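Local coordinates for glycosyl transferase, group 1 family protein (Staphylococcus aureus, PDB 4WAC) that belongs to the group 1 glycosyl transferases and has the GT-B architecture of two Rossmann-like domains, with a large antiparallel sheet inserted in the first, at residues Met6-Met11 / Asp38-Ile43; Phe10-Glu15 / Ser226-Asp231; Glu15-Lys20 / Asp53-Ala58; Ser308-Ile313 / Ser487-Trp492. All coordinates share one frame; numbering follows the deposited sequence.

Contact 1 of 4, residues Met6-Met11 / Asp38-Ile43; sequences MKKIFM and DIPADI
I9 and A41 lie abreast in neighbouring parallel strands, and their backbones do much of the joining. I9 N binds P40 O at 2.9 Å and I9 O accepts D42 N at 2.9 Å; one step on, M11 N binds D42 O at 2.9 Å. The alpha hydrogens of A41 and I43 approach I9 O and M11 O, the usual supplement in a parallel pair. The face carrying I9, A41, M11 and I43 is apolar. I9 CD1 meets I39 CG2 at 3.9 Å, and the bend of M11 at chi3 (-58°) brings CE to within 4.0 Å of I43 CG1. K8 makes the charged contact: extended beyond CG, it passes the P40 ring at about a right angle and sets NZ 2.9 Å from D42 OD2, on the anti side and 28° out of the carboxylate plane. Farther out, F34 and R30 of helix 23-36 pack on the apolar face, as expected of a right-handed beta-alpha-beta crossover, while Y35 OH binds D42 OD1 and K70 forms a second salt bridge to OD2. With two lysines and a phenol gathered round it, the D42 carboxylate is probably kept ionised and has little freedom to rotate.

Contact 2 of 4, residues Phe10-Glu15 / Ser226-Asp231; sequences FMMVHE and SIMICD. With ACT (acetate ion), chain C.
F10, M11 and M12 run beside M228, I229 and C230 in parallel register, and four backbone hydrogen bonds join the two strands. F10 N reaches I227 O at 2.6 Å. I229 N answers to F10 O at 2.8 Å, after which M12 N binds I229 O at 2.7 Å and D231 N binds M12 O at 3.0 Å. I227 O also lies at the edge of the F10 ring, near its plane. Strand 8-12 thereby has 226-230 on one flank and 41-45 on the other, inside the seven-stranded parallel sheet of a Rossmann-like domain, even though some 210 residues, among them the whole antiparallel sheet, separate the two strands in sequence. Apolar contacts gather on the face of F10, M12, M228 and C230. M12 is extended (chi2 180°), which carries its CE out to the M228 thioether, 3.7 Å from SD, and M239 of helix 236-240 packs over both methionines. Polar groups take over where the strands end. D231 OD1 forms a salt bridge with R30 and a hydrogen bond with H254, while its OD2 merely lies beside M11 CB at 4.0 Å. Just past strand 8-12, H14 N gives a 2.6 Å hydrogen bond to atom O of an acetate ion that S235 OG also binds; V13 CG2 touches the same oxygen at 3.4 Å.

Contact 3 of 4, residues Glu15-Lys20 / Asp53-Ala58; sequences ELDVNK and DEIIKA
V18 and I55 mark the closest backbone approach between the loop 15-20 and helix 52-61, and what joins the two segments is van der Waals packing. V18 works through one branch: CG1, set anti to the carbonyl carbon (chi1 -62°), lies 4.3 Å from A58 CB. The same methyl is 4.4 Å from I55 CG2 and also rests near I55 O. It thus sits against one turn of the helix, between side chains three residues apart. L16 and I56 meet methyl to methyl, CD1 to CD1 at 4.0 Å. I56 starts out pointing away from the loop, and the bend at chi2 (-54°) swings its CD1 back to make this contact; M71 of the edge strand packs on both residues.

A mixed contact comes next. D17 OD1 approaches I55 CD1 at 3.5 Å, a carboxylate oxygen beside a methyl group.

Within the loop the polar interactions are weak. D17 OD1 also takes a strongly bent bond from V18 N (2.9 Å, 125° at the hydrogen), and K20 NZ reaches back to E15 O at 3.3 Å. Beyond these, the backbone of L16 is held on both sides, its N by Y52 OH and its O by K49 NZ. D17 to K20 form a type II beta turn, with N19 in its positive-phi position and touching Y387 of the second domain: this is the loop between the first strand and first helix of the Rossmann-like fold, which in GT-B proteins faces the cleft between the domains.

Contact 4 of 4, residues Ser308-Ile313 / Ser487-Trp492; sequences SNFVKI and SILEKW
I488 projects from helix 485-496 into the loop 308-313, and each of its side-chain carbons can be followed to a partner. CB comes first, 3.5 Å from F310 CE1 at the rim of the ring. CG2 lies over the face of F310, 3.6 Å from the ring centroid and 18° off the normal, a well-formed CH-pi contact; it also presses within 3.4 Å of S308 O. The other branch leads through CG1, 4.1 Å from S308 O, to CD1, which ends 3.7 Å from S308 CB. S308 OG, also near CD1, donates to N309 O at 2.6 Å.

Past the isoleucine, the F310 ring meets W492 rim to rim, their planes only 20° apart and neither lying over the other, with F310 CZ 3.7 Å from W492 CD1. Helix 23-36 completes the surroundings: N29 and E33 touch F310, and F34 makes an edge-to-face pair with W492. The C-terminal helix is thereby lodged against the first domain, as in GT-B proteins whose chain crosses back at its end. Held by dispersion and CH-pi contact, with no polar bond between the segments, this joint depends on the fit of its shapes more than on charge.

Overall arrangement
Contacts 1 and 2 flank the same strand, sharing F10 and M11, with centres 10 Å apart; K8 O probably bonds I227 N. Contact 3 continues from the C-terminal end of that strand through E15, which it shares with contact 2; their centres are about 17 Å apart, and L16 CD1 reaches I43 CG2 of contact 1 at 4.1 Å. Contact 4 belongs to helix 485-496, which packs on the sheet where W492 CZ3 meets I229 CD1 at 4.0 Å. Its centre is about 16 Å from that of contact 1, nearest atoms about 6 Å apart without touching; contact 3 is about 13 Å away, nearest atoms. The acetate, probably from the crystallisation liquor, sits just past strand 8-12, where the chain leads into contact 3.

Contact 1 of 4, residues Met6-Met11 / Asp38-Ile43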
# COMPACT_ATOMS: atom_id res chain seq x y z
N MET A 6 -29.67 -19.35 -46.94
CA MET A 6 -28.99 -19.79 -45.73
C MET A 6 -28.00 -18.72 -45.32
O MET A 6 -27.23 -18.94 -44.40
CB MET A 6 -28.27 -21.13 -45.92
CG MET A 6 -29.14 -22.40 -45.83
SD MET A 6 -30.10 -22.48 -44.30
CE MET A 6 -29.29 -23.83 -43.43
N LYS A 7 -28.02 -17.57 -46.00
CA LYS A 7 -27.28 -16.38 -45.54
C LYS A 7 -27.66 -16.01 -44.11
O LYS A 7 -28.85 -16.04 -43.77
CB LYS A 7 -27.54 -15.18 -46.45
CG LYS A 7 -26.62 -15.11 -47.67
CD LYS A 7 -26.87 -13.83 -48.48
CE LYS A 7 -25.91 -13.75 -49.67
NZ LYS A 7 -25.87 -15.01 -50.49
N LYS A 8 -26.68 -15.69 -43.27
CA LYS A 8 -27.00 -15.07 -42.00
C LYS A 8 -25.94 -14.05 -41.62
O LYS A 8 -24.75 -14.29 -41.80
CB LYS A 8 -27.14 -16.10 -40.89
CG LYS A 8 -27.47 -15.46 -39.54
CD LYS A 8 -28.08 -16.43 -38.53
CE LYS A 8 -28.44 -15.68 -37.24
NZ LYS A 8 -28.94 -16.60 -36.19
N ILE A 9 -26.38 -12.93 -41.06
CA ILE A 9 -25.49 -11.86 -40.66
C ILE A 9 -25.32 -11.80 -39.15
O ILE A 9 -26.30 -11.87 -38.38
CB ILE A 9 -26.02 -10.53 -41.19
CG1 ILE A 9 -25.95 -10.54 -42.72
CG2 ILE A 9 -25.24 -9.36 -40.62
CD1 ILE A 9 -26.79 -9.42 -43.37
N PHE A 10 -24.06 -11.71 -38.72
CA PHE A 10 -23.77 -11.57 -37.29
C PHE A 10 -23.13 -10.21 -37.10
O PHE A 10 -22.10 -9.91 -37.70
CB PHE A 10 -22.87 -12.69 -36.79
CG PHE A 10 -23.51 -14.04 -36.84
CD1 PHE A 10 -23.54 -14.77 -38.04
CD2 PHE A 10 -24.12 -14.58 -35.71
CE1 PHE A 10 -24.13 -16.04 -38.09
CE2 PHE A 10 -24.72 -15.85 -35.76
CZ PHE A 10 -24.73 -16.58 -36.95
N MET A 11 -23.78 -9.36 -36.31
CA MET A 11 -23.33 -7.97 -36.15
C MET A 11 -22.78 -7.80 -34.74
O MET A 11 -23.48 -8.06 -33.74
CB MET A 11 -24.48 -7.01 -36.42
CG MET A 11 -25.23 -7.39 -37.67
SD MET A 11 -26.39 -6.14 -38.27
CE MET A 11 -27.45 -5.94 -36.85
N ASP A 38 -35.63 -10.88 -45.67
CA ASP A 38 -35.48 -12.33 -45.44
C ASP A 38 -34.02 -12.76 -45.20
O ASP A 38 -33.64 -13.90 -45.51
CB ASP A 38 -36.08 -13.13 -46.62
CG ASP A 38 -37.61 -13.05 -46.69
OD1 ASP A 38 -38.25 -12.66 -45.69
OD2 ASP A 38 -38.18 -13.38 -47.76
N ILE A 39 -33.21 -11.88 -44.64
CA ILE A 39 -31.88 -12.30 -44.18
C ILE A 39 -31.71 -12.02 -42.71
O ILE A 39 -31.62 -10.86 -42.30
CB ILE A 39 -30.75 -11.59 -44.92
CG1 ILE A 39 -30.89 -11.79 -46.43
CG2 ILE A 39 -29.40 -12.08 -44.36
CD1 ILE A 39 -29.78 -11.14 -47.21
N PRO A 40 -31.67 -13.08 -41.91
CA PRO A 40 -31.60 -12.85 -40.47
C PRO A 40 -30.30 -12.14 -40.15
O PRO A 40 -29.25 -12.42 -40.75
CB PRO A 40 -31.65 -14.26 -39.88
CG PRO A 40 -31.24 -15.18 -41.00
CD PRO A 40 -31.63 -14.52 -42.27
N ALA A 41 -30.39 -11.16 -39.26
CA ALA A 41 -29.25 -10.36 -38.85
C ALA A 41 -29.27 -10.20 -37.33
O ALA A 41 -30.02 -9.38 -36.79
CB ALA A 41 -29.29 -8.99 -39.55
N ASP A 42 -28.50 -11.02 -36.63
CA ASP A 42 -28.55 -10.99 -35.18
C ASP A 42 -27.37 -10.22 -34.60
O ASP A 42 -26.46 -9.83 -35.34
CB ASP A 42 -28.62 -12.42 -34.64
CG ASP A 42 -29.99 -13.05 -34.91
OD1 ASP A 42 -30.99 -12.31 -35.06
OD2 ASP A 42 -30.09 -14.29 -34.96
N ILE A 43 -27.40 -9.96 -33.30
CA ILE A 43 -26.30 -9.21 -32.66
C ILE A 43 -25.45 -10.06 -31.71
O ILE A 43 -25.97 -10.90 -30.98
CB ILE A 43 -26.83 -7.97 -31.93
CG1 ILE A 43 -27.49 -7.04 -32.96
CG2 ILE A 43 -25.69 -7.24 -31.17
CD1 ILE A 43 -28.15 -5.82 -32.37

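Contact 2 of 4, residues Phe10-Glu15 / Ser226-Asp231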
# COMPACT_ATOMS: atom_id res chain seq x y z
N PHE A 10 -24.06 -11.71 -38.72
CA PHE A 10 -23.77 -11.57 -37.29
C PHE A 10 -23.13 -10.21 -37.10
O PHE A 10 -22.10 -9.91 -37.70
CB PHE A 10 -22.87 -12.69 -36.79
CG PHE A 10 -23.51 -14.04 -36.84
CD1 PHE A 10 -23.54 -14.77 -38.04
CD2 PHE A 10 -24.12 -14.58 -35.71
CE1 PHE A 10 -24.13 -16.04 -38.09
CE2 PHE A 10 -24.72 -15.85 -35.76
CZ PHE A 10 -24.73 -16.58 -36.95
N MET A 11 -23.78 -9.36 -36.31
CA MET A 11 -23.33 -7.97 -36.15
C MET A 11 -22.78 -7.80 -34.74
O MET A 11 -23.48 -8.06 -33.74
CB MET A 11 -24.48 -7.01 -36.42
CG MET A 11 -25.23 -7.39 -37.67
SD MET A 11 -26.39 -6.14 -38.27
CE MET A 11 -27.45 -5.94 -36.85
N MET A 12 -21.54 -7.38 -34.66
CA MET A 12 -20.77 -7.46 -33.45
C MET A 12 -20.53 -6.16 -32.77
O MET A 12 -20.20 -5.21 -33.40
CB MET A 12 -19.44 -8.04 -33.78
CG MET A 12 -19.52 -9.47 -34.16
SD MET A 12 -17.86 -9.96 -34.50
CE MET A 12 -18.19 -11.37 -35.50
N VAL A 13 -20.68 -6.16 -31.46
CA VAL A 13 -20.47 -4.95 -30.67
C VAL A 13 -20.26 -5.41 -29.22
O VAL A 13 -20.70 -6.52 -28.84
CB VAL A 13 -21.65 -3.93 -30.80
CG1 VAL A 13 -22.94 -4.44 -30.16
CG2 VAL A 13 -21.27 -2.55 -30.26
N HIS A 14 -19.57 -4.61 -28.42
CA HIS A 14 -19.16 -5.07 -27.09
C HIS A 14 -20.35 -5.44 -26.23
O HIS A 14 -20.39 -6.53 -25.65
CB HIS A 14 -18.28 -4.04 -26.35
CG HIS A 14 -17.61 -4.64 -25.15
ND1 HIS A 14 -16.56 -5.52 -25.26
CD2 HIS A 14 -17.88 -4.53 -23.82
CE1 HIS A 14 -16.20 -5.93 -24.04
NE2 HIS A 14 -16.98 -5.34 -23.16
N GLU A 15 -21.34 -4.55 -26.15
CA GLU A 15 -22.50 -4.77 -25.30
C GLU A 15 -23.72 -4.11 -25.89
O GLU A 15 -23.61 -3.24 -26.74
CB GLU A 15 -22.27 -4.19 -23.92
CG GLU A 15 -22.13 -2.66 -23.93
CD GLU A 15 -22.39 -2.03 -22.56
OE1 GLU A 15 -23.15 -2.61 -21.75
OE2 GLU A 15 -21.81 -0.96 -22.28
N SER A 226 -22.18 -17.25 -44.09
CA SER A 226 -22.03 -16.57 -42.79
C SER A 226 -21.40 -15.21 -43.01
O SER A 226 -20.28 -15.11 -43.53
CB SER A 226 -21.15 -17.36 -41.84
OG SER A 226 -21.85 -18.47 -41.32
N ILE A 227 -22.12 -14.16 -42.63
CA ILE A 227 -21.62 -12.81 -42.77
C ILE A 227 -21.39 -12.18 -41.39
O ILE A 227 -22.31 -12.14 -40.56
CB ILE A 227 -22.57 -11.97 -43.59
CG1 ILE A 227 -22.71 -12.57 -44.99
CG2 ILE A 227 -22.04 -10.53 -43.69
CD1 ILE A 227 -24.01 -12.23 -45.69
N MET A 228 -20.15 -11.72 -41.15
CA MET A 228 -19.79 -11.01 -39.89
C MET A 228 -19.60 -9.53 -40.16
O MET A 228 -18.82 -9.16 -41.06
CB MET A 228 -18.49 -11.58 -39.31
CG MET A 228 -18.61 -13.00 -38.79
SD MET A 228 -17.04 -13.63 -38.14
CE MET A 228 -16.55 -14.71 -39.49
N ILE A 229 -20.31 -8.70 -39.41
CA ILE A 229 -20.22 -7.23 -39.50
C ILE A 229 -19.82 -6.68 -38.14
O ILE A 229 -20.55 -6.86 -37.14
CB ILE A 229 -21.56 -6.56 -39.95
CG1 ILE A 229 -21.98 -7.02 -41.34
CG2 ILE A 229 -21.46 -5.02 -39.93
CD1 ILE A 229 -23.28 -6.35 -41.86
N CYS A 230 -18.66 -6.04 -38.06
CA CYS A 230 -18.17 -5.52 -36.79
C CYS A 230 -18.44 -4.03 -36.72
O CYS A 230 -17.89 -3.26 -37.52
CB CYS A 230 -16.68 -5.79 -36.60
SG CYS A 230 -16.10 -5.38 -34.92
N ASP A 231 -19.30 -3.61 -35.79
CA ASP A 231 -19.61 -2.18 -35.65
C ASP A 231 -18.78 -1.50 -34.58
O ASP A 231 -18.28 -0.37 -34.78
CB ASP A 231 -21.10 -1.96 -35.35
CG ASP A 231 -21.99 -2.39 -36.51
OD1 ASP A 231 -22.14 -1.61 -37.47
OD2 ASP A 231 -22.55 -3.49 -36.44
C ACT C . -17.75 -1.68 -28.98
O ACT C . -17.98 -2.84 -29.38
OXT ACT C . -16.63 -1.24 -29.32
CH3 ACT C . -18.75 -0.90 -28.15

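Contact 3 of 4, residues Glu15-Lys20 / Asp53-Ala58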
# COMPACT_ATOMS: atom_id res chain seq x y z
N GLU A 15 -21.34 -4.55 -26.15
CA GLU A 15 -22.50 -4.77 -25.30
C GLU A 15 -23.72 -4.11 -25.89
O GLU A 15 -23.61 -3.24 -26.74
CB GLU A 15 -22.27 -4.19 -23.92
CG GLU A 15 -22.13 -2.66 -23.93
CD GLU A 15 -22.39 -2.03 -22.56
OE1 GLU A 15 -23.15 -2.61 -21.75
OE2 GLU A 15 -21.81 -0.96 -22.28
N LEU A 16 -24.89 -4.54 -25.38
CA LEU A 16 -26.14 -3.80 -25.56
C LEU A 16 -26.66 -3.31 -24.20
O LEU A 16 -26.51 -3.98 -23.17
CB LEU A 16 -27.19 -4.70 -26.22
CG LEU A 16 -27.00 -5.11 -27.69
CD1 LEU A 16 -28.12 -6.08 -28.11
CD2 LEU A 16 -26.97 -3.88 -28.58
N ASP A 17 -27.27 -2.15 -24.17
CA ASP A 17 -27.93 -1.74 -22.94
C ASP A 17 -29.14 -0.88 -23.25
O ASP A 17 -29.24 -0.29 -24.33
CB ASP A 17 -26.95 -0.99 -22.03
CG ASP A 17 -27.18 -1.29 -20.56
OD1 ASP A 17 -28.33 -1.66 -20.21
OD2 ASP A 17 -26.22 -1.16 -19.78
N VAL A 18 -30.07 -0.80 -22.30
CA VAL A 18 -31.15 0.18 -22.42
C VAL A 18 -30.52 1.58 -22.27
O VAL A 18 -29.45 1.72 -21.66
CB VAL A 18 -32.23 -0.04 -21.35
CG1 VAL A 18 -32.88 -1.39 -21.53
CG2 VAL A 18 -31.62 0.08 -19.95
N ASN A 19 -31.16 2.60 -22.83
CA ASN A 19 -30.66 3.98 -22.73
C ASN A 19 -29.23 4.15 -23.26
O ASN A 19 -28.52 5.08 -22.91
CB ASN A 19 -30.71 4.48 -21.27
CG ASN A 19 -32.02 4.13 -20.57
OD1 ASN A 19 -33.10 4.20 -21.17
ND2 ASN A 19 -31.92 3.73 -19.30
N LYS A 20 -28.82 3.22 -24.11
CA LYS A 20 -27.56 3.34 -24.81
C LYS A 20 -27.88 3.47 -26.28
O LYS A 20 -28.46 2.56 -26.87
CB LYS A 20 -26.68 2.12 -24.57
CG LYS A 20 -25.29 2.29 -25.13
CD LYS A 20 -24.62 0.96 -25.29
CE LYS A 20 -23.19 1.16 -25.74
NZ LYS A 20 -22.62 -0.08 -26.35
N ASP A 53 -31.37 -11.00 -20.04
CA ASP A 53 -32.72 -11.42 -20.43
C ASP A 53 -33.67 -10.24 -20.25
O ASP A 53 -34.41 -9.90 -21.17
CB ASP A 53 -33.18 -12.64 -19.62
CG ASP A 53 -32.57 -13.94 -20.13
OD1 ASP A 53 -31.85 -13.91 -21.16
OD2 ASP A 53 -32.75 -15.00 -19.48
N GLU A 54 -33.56 -9.57 -19.10
CA GLU A 54 -34.47 -8.49 -18.74
C GLU A 54 -34.18 -7.33 -19.66
O GLU A 54 -35.09 -6.70 -20.17
CB GLU A 54 -34.33 -8.08 -17.25
CG GLU A 54 -34.92 -9.09 -16.23
CD GLU A 54 -33.93 -10.21 -15.79
OE1 GLU A 54 -32.84 -10.32 -16.38
OE2 GLU A 54 -34.25 -10.96 -14.83
N ILE A 55 -32.91 -7.09 -19.91
CA ILE A 55 -32.50 -5.98 -20.77
C ILE A 55 -32.99 -6.10 -22.24
O ILE A 55 -33.48 -5.14 -22.84
CB ILE A 55 -30.97 -5.83 -20.72
CG1 ILE A 55 -30.57 -5.13 -19.40
CG2 ILE A 55 -30.45 -5.08 -21.97
CD1 ILE A 55 -29.05 -4.98 -19.18
N ILE A 56 -32.89 -7.29 -22.81
CA ILE A 56 -33.32 -7.49 -24.19
C ILE A 56 -34.86 -7.35 -24.25
O ILE A 56 -35.39 -6.69 -25.14
CB ILE A 56 -32.87 -8.88 -24.76
CG1 ILE A 56 -31.34 -9.02 -24.78
CG2 ILE A 56 -33.49 -9.13 -26.11
CD1 ILE A 56 -30.56 -7.89 -25.51
N LYS A 57 -35.54 -7.95 -23.26
CA LYS A 57 -37.00 -7.95 -23.19
C LYS A 57 -37.49 -6.50 -23.12
O LYS A 57 -38.48 -6.13 -23.76
CB LYS A 57 -37.49 -8.76 -21.97
CG LYS A 57 -38.22 -7.91 -20.91
CD LYS A 57 -38.38 -8.64 -19.57
CE LYS A 57 -38.54 -7.67 -18.39
NZ LYS A 57 -38.85 -8.41 -17.13
N ALA A 58 -36.75 -5.67 -22.39
CA ALA A 58 -37.16 -4.29 -22.20
C ALA A 58 -36.90 -3.50 -23.48
O ALA A 58 -37.71 -2.65 -23.87
CB ALA A 58 -36.44 -3.66 -20.99

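Contact 4 of 4, residues Ser308-Ile313 / Ser487-Trp492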
# COMPACT_ATOMS: atom_id res chain seq x y z
N SER A 308 -24.69 4.17 -46.45
CA SER A 308 -25.38 4.96 -45.45
C SER A 308 -26.23 4.11 -44.49
O SER A 308 -26.71 3.05 -44.85
CB SER A 308 -26.27 5.99 -46.14
OG SER A 308 -27.41 6.29 -45.36
N ASN A 309 -26.43 4.59 -43.28
CA ASN A 309 -27.48 4.04 -42.44
C ASN A 309 -28.82 4.05 -43.13
O ASN A 309 -29.12 4.93 -43.94
CB ASN A 309 -27.61 4.80 -41.12
CG ASN A 309 -26.42 4.61 -40.20
OD1 ASN A 309 -25.75 5.57 -39.82
ND2 ASN A 309 -26.12 3.35 -39.87
N PHE A 310 -29.64 3.06 -42.81
CA PHE A 310 -31.02 3.06 -43.22
C PHE A 310 -31.71 4.24 -42.54
O PHE A 310 -31.34 4.61 -41.44
CB PHE A 310 -31.69 1.73 -42.86
CG PHE A 310 -31.18 0.57 -43.68
CD1 PHE A 310 -31.74 0.28 -44.93
CD2 PHE A 310 -30.13 -0.22 -43.22
CE1 PHE A 310 -31.26 -0.78 -45.70
CE2 PHE A 310 -29.64 -1.30 -43.99
CZ PHE A 310 -30.21 -1.59 -45.23
N VAL A 311 -32.68 4.85 -43.21
CA VAL A 311 -33.44 5.92 -42.58
C VAL A 311 -34.92 5.60 -42.54
O VAL A 311 -35.51 5.16 -43.53
CB VAL A 311 -33.22 7.27 -43.27
CG1 VAL A 311 -34.05 8.35 -42.57
CG2 VAL A 311 -31.74 7.65 -43.24
N LYS A 312 -35.51 5.80 -41.37
CA LYS A 312 -36.89 5.44 -41.11
C LYS A 312 -37.73 6.69 -41.03
O LYS A 312 -37.40 7.62 -40.29
CB LYS A 312 -37.00 4.64 -39.81
CG LYS A 312 -38.43 4.31 -39.44
CD LYS A 312 -38.50 3.66 -38.07
CE LYS A 312 -39.92 3.21 -37.76
NZ LYS A 312 -39.96 2.50 -36.45
N ILE A 313 -38.83 6.72 -41.79
CA ILE A 313 -39.65 7.92 -41.88
C ILE A 313 -40.85 7.86 -40.96
O ILE A 313 -41.91 7.35 -41.33
CB ILE A 313 -40.15 8.17 -43.31
CG1 ILE A 313 -39.02 7.97 -44.32
CG2 ILE A 313 -40.72 9.57 -43.42
CD1 ILE A 313 -37.83 8.85 -44.07
N SER A 487 -32.37 1.32 -51.96
CA SER A 487 -31.07 1.75 -52.46
C SER A 487 -29.93 1.24 -51.57
O SER A 487 -28.95 0.67 -52.07
CB SER A 487 -31.05 3.29 -52.59
OG SER A 487 -31.49 3.94 -51.41
N ILE A 488 -30.08 1.42 -50.25
CA ILE A 488 -29.07 0.96 -49.28
C ILE A 488 -28.89 -0.56 -49.36
O ILE A 488 -27.79 -1.08 -49.60
CB ILE A 488 -29.46 1.34 -47.82
CG1 ILE A 488 -29.73 2.84 -47.67
CG2 ILE A 488 -28.37 0.92 -46.86
CD1 ILE A 488 -28.52 3.68 -47.87
N LEU A 489 -30.01 -1.25 -49.17
CA LEU A 489 -30.05 -2.71 -49.18
C LEU A 489 -29.28 -3.32 -50.35
O LEU A 489 -28.53 -4.29 -50.19
CB LEU A 489 -31.51 -3.16 -49.20
CG LEU A 489 -31.81 -4.62 -48.98
CD1 LEU A 489 -31.18 -5.06 -47.67
CD2 LEU A 489 -33.33 -4.77 -48.91
N GLU A 490 -29.44 -2.71 -51.52
CA GLU A 490 -28.80 -3.19 -52.73
C GLU A 490 -27.28 -3.10 -52.62
O GLU A 490 -26.57 -3.99 -53.10
CB GLU A 490 -29.33 -2.40 -53.96
CG GLU A 490 -28.77 -2.86 -55.34
CD GLU A 490 -29.43 -2.16 -56.55
OE1 GLU A 490 -30.34 -1.31 -56.38
OE2 GLU A 490 -29.03 -2.46 -57.70
N LYS A 491 -26.78 -2.05 -51.97
CA LYS A 491 -25.33 -1.90 -51.85
C LYS A 491 -24.75 -3.01 -50.97
O LYS A 491 -23.66 -3.54 -51.24
CB LYS A 491 -24.96 -0.52 -51.31
CG LYS A 491 -25.67 0.61 -52.01
CD LYS A 491 -24.86 1.89 -51.94
CE LYS A 491 -25.67 3.08 -52.42
NZ LYS A 491 -24.88 4.33 -52.41
N TRP A 492 -25.51 -3.37 -49.93
CA TRP A 492 -25.14 -4.47 -49.05
C TRP A 492 -25.05 -5.78 -49.83
O TRP A 492 -24.01 -6.46 -49.81
CB TRP A 492 -26.14 -4.61 -47.89
CG TRP A 492 -25.93 -3.65 -46.74
CD1 TRP A 492 -26.81 -2.72 -46.26
CD2 TRP A 492 -24.75 -3.54 -45.92
NE1 TRP A 492 -26.26 -2.05 -45.19
CE2 TRP A 492 -25.00 -2.53 -44.97
CE3 TRP A 492 -23.53 -4.21 -45.90
CZ2 TRP A 492 -24.05 -2.17 -44.01
CZ3 TRP A 492 -22.58 -3.84 -44.95
CH2 TRP A 492 -22.85 -2.83 -44.02